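Local coordinates for protein catalase (Bacillus pumilus, PDB 4QOL) that breaks down hydrogen peroxide to water and oxygen at a heme, and also shows peroxidase-like reactivity toward phenolic substrates, at residues Leu261-Met266 with Gln293-Met298. Residues are numbered along the deposited sequence; the frame is centred on the assembly and turned at random.
Sequences LYVQLM and QKVGRM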
loop_
_atom_site.group_PDB
_atom_site.type_symbol
_atom_site.label_atom_id
_atom_site.label_comp_id
_atom_site.label_asym_id
_atom_site.label_seq_id
_atom_site.Cartn_x
_atom_site.Cartn_y
_atom_site.Cartn_z
ATOM N N LEU A 261 -32.766 -18.293 -14.306
ATOM C CA LEU A 261 -33.118 -17.134 -13.461
ATOM C C LEU A 261 -34.644 -16.955 -13.376
ATOM O O LEU A 261 -35.283 -16.855 -14.381
ATOM C CB LEU A 261 -32.539 -15.836 -14.077
ATOM C CG LEU A 261 -32.679 -14.615 -13.186
ATOM C CD1 LEU A 261 -31.958 -14.772 -11.843
ATOM C CD2 LEU A 261 -32.143 -13.405 -13.936
ATOM N N TYR A 262 -35.165 -16.940 -12.152
ATOM C CA TYR A 262 -36.542 -16.647 -11.850
ATOM C C TYR A 262 -36.595 -15.427 -10.954
ATOM O O TYR A 262 -35.705 -15.197 -10.145
ATOM C CB TYR A 262 -37.202 -17.782 -11.112
ATOM C CG TYR A 262 -37.437 -19.012 -11.945
ATOM C CD1 TYR A 262 -36.415 -19.909 -12.128
ATOM C CD2 TYR A 262 -38.649 -19.218 -12.610
ATOM C CE1 TYR A 262 -36.576 -21.027 -12.942
ATOM C CE2 TYR A 262 -38.819 -20.343 -13.416
ATOM C CZ TYR A 262 -37.768 -21.261 -13.535
ATOM O OH TYR A 262 -37.960 -22.375 -14.344
ATOM N N VAL A 263 -37.655 -14.642 -11.092
ATOM C CA VAL A 263 -37.939 -13.583 -10.139
ATOM C C VAL A 263 -39.291 -13.746 -9.487
ATOM O O VAL A 263 -40.197 -14.361 -10.034
ATOM C CB VAL A 263 -37.840 -12.171 -10.754
ATOM C CG1 VAL A 263 -36.397 -11.922 -11.179
ATOM C CG2 VAL A 263 -38.789 -11.989 -11.920
ATOM N N GLN A 264 -39.422 -13.155 -8.300
ATOM C CA GLN A 264 -40.730 -12.855 -7.712
ATOM C C GLN A 264 -40.924 -11.356 -7.677
ATOM O O GLN A 264 -39.969 -10.600 -7.442
ATOM C CB GLN A 264 -40.773 -13.369 -6.249
ATOM C CG GLN A 264 -40.612 -14.849 -6.041
ATOM C CD GLN A 264 -40.444 -15.195 -4.565
ATOM O OE1 GLN A 264 -39.379 -14.995 -3.987
ATOM N NE2 GLN A 264 -41.505 -15.715 -3.947
ATOM N N LEU A 265 -42.161 -10.930 -7.928
ATOM C CA LEU A 265 -42.486 -9.511 -7.982
ATOM C C LEU A 265 -43.593 -9.212 -6.963
ATOM O O LEU A 265 -44.578 -9.956 -6.875
ATOM C CB LEU A 265 -42.909 -9.077 -9.400
ATOM C CG LEU A 265 -41.768 -9.096 -10.432
ATOM C CD1 LEU A 265 -42.309 -9.134 -11.845
ATOM C CD2 LEU A 265 -40.852 -7.888 -10.238
ATOM N N MET A 266 -43.414 -8.151 -6.187
ATOM C CA MET A 266 -44.374 -7.718 -5.160
ATOM C C MET A 266 -44.658 -6.234 -5.309
ATOM O O MET A 266 -43.737 -5.427 -5.437
ATOM C CB MET A 266 -43.807 -8.047 -3.771
ATOM C CG MET A 266 -44.577 -7.468 -2.617
ATOM S SD MET A 266 -43.713 -7.709 -1.027
ATOM C CE MET A 266 -43.806 -9.449 -0.738
ATOM N N GLN A 293 -41.296 -16.411 -11.646
ATOM C CA GLN A 293 -41.520 -16.024 -13.031
ATOM C C GLN A 293 -40.194 -16.175 -13.755
ATOM O O GLN A 293 -39.220 -15.553 -13.344
ATOM C CB GLN A 293 -42.000 -14.575 -13.112
ATOM C CG GLN A 293 -43.278 -14.336 -12.342
ATOM C CD GLN A 293 -43.899 -13.039 -12.689
ATOM O OE1 GLN A 293 -44.027 -12.702 -13.878
ATOM N NE2 GLN A 293 -44.290 -12.279 -11.677
ATOM N N LYS A 294 -40.158 -16.967 -14.839
ATOM C CA LYS A 294 -38.915 -17.257 -15.519
ATOM C C LYS A 294 -38.421 -16.050 -16.313
ATOM O O LYS A 294 -39.213 -15.396 -16.998
ATOM C CB LYS A 294 -39.044 -18.467 -16.435
ATOM C CG LYS A 294 -37.677 -19.016 -16.870
ATOM C CD LYS A 294 -37.902 -20.265 -17.698
ATOM C CE LYS A 294 -36.586 -20.959 -17.958
ATOM N NZ LYS A 294 -36.770 -21.971 -18.991
ATOM N N VAL A 295 -37.110 -15.739 -16.167
ATOM C CA VAL A 295 -36.488 -14.645 -16.904
ATOM C C VAL A 295 -35.608 -15.129 -18.029
ATOM O O VAL A 295 -35.708 -14.653 -19.179
ATOM C CB VAL A 295 -35.735 -13.687 -15.990
ATOM C CG1 VAL A 295 -35.102 -12.562 -16.813
ATOM C CG2 VAL A 295 -36.654 -13.203 -14.894
ATOM N N GLY A 296 -34.726 -16.060 -17.726
ATOM C CA GLY A 296 -33.769 -16.510 -18.684
ATOM C C GLY A 296 -32.791 -17.476 -18.103
ATOM O O GLY A 296 -33.058 -18.084 -17.046
ATOM N N ARG A 297 -31.742 -17.717 -18.862
ATOM C CA ARG A 297 -30.814 -18.766 -18.491
ATOM C C ARG A 297 -29.366 -18.334 -18.660
ATOM O O ARG A 297 -29.005 -17.676 -19.635
ATOM C CB ARG A 297 -31.014 -20.040 -19.355
ATOM C CG ARG A 297 -30.098 -21.219 -18.999
ATOM C CD ARG A 297 -30.471 -22.338 -19.962
ATOM N NE ARG A 297 -29.978 -23.680 -19.710
ATOM C CZ ARG A 297 -30.576 -24.641 -19.005
ATOM N NH1 ARG A 297 -31.671 -24.427 -18.290
ATOM N NH2 ARG A 297 -29.984 -25.825 -18.934
ATOM N N MET A 298 -28.579 -18.659 -17.640
ATOM C CA MET A 298 -27.133 -18.390 -17.634
ATOM C C MET A 298 -26.342 -19.711 -17.768
ATOM O O MET A 298 -26.563 -20.678 -17.028
ATOM C CB MET A 298 -26.714 -17.703 -16.323
ATOM C CG MET A 298 -25.196 -17.519 -16.205
ATOM S SD MET A 298 -24.788 -16.539 -14.732
ATOM C CE MET A 298 -25.047 -17.721 -13.413
HETATM O O HOH W 1 -44.075 -13.021 -8.760
#
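A classic beta bulge joins L261 to V295 and G296 where two antiparallel strands of the catalase beta-barrel, 258-267 and 293-302, run side by side. L261 O takes a bond from V295 N at 2.8 Å and a weak one from G296 N at 3.5 Å, while L261 N donates to G296 O. Beyond the bulge the pairing is regular: V263 and Q293 form a hydrogen-bonded pair, with V263 N to Q293 O at 2.9 Å and Q293 N returning to V263 O. Between the bulge and this pair, Y262 and K294 form a non-hydrogen-bonded pair. K294 leaves with CG anti to its backbone N (chi1 -165°), which carries its extended chain across the Y262 ring; CG sits over the face, 4.3 Å from the ring centroid, in a CH-pi contact, and CB approaches Y262 CE2 at 3.6 Å. Past the phenol, NZ reaches a salt bridge with E70, and R219 adds a cation-pi contact to the same ring. With an alanine in place of Y262, the aliphatic part of K294 would probably lose its platform and R219 its aromatic partner. L261 and V263 lie on the face away from Y262. At the bulge V295 points toward the first strand, its CG2 meeting V263 CG2 at 3.9 Å and its CB lying alongside L261 CD2; F67 of strand 60-69 touches both L261 and V295. Farther along, one water accepts from L265 N and Q293 NE2. Apolar contacts thus tie V295 to L261 and V263, while across the sheet K294's methylenes cover the ring and its ammonium pairs with E70.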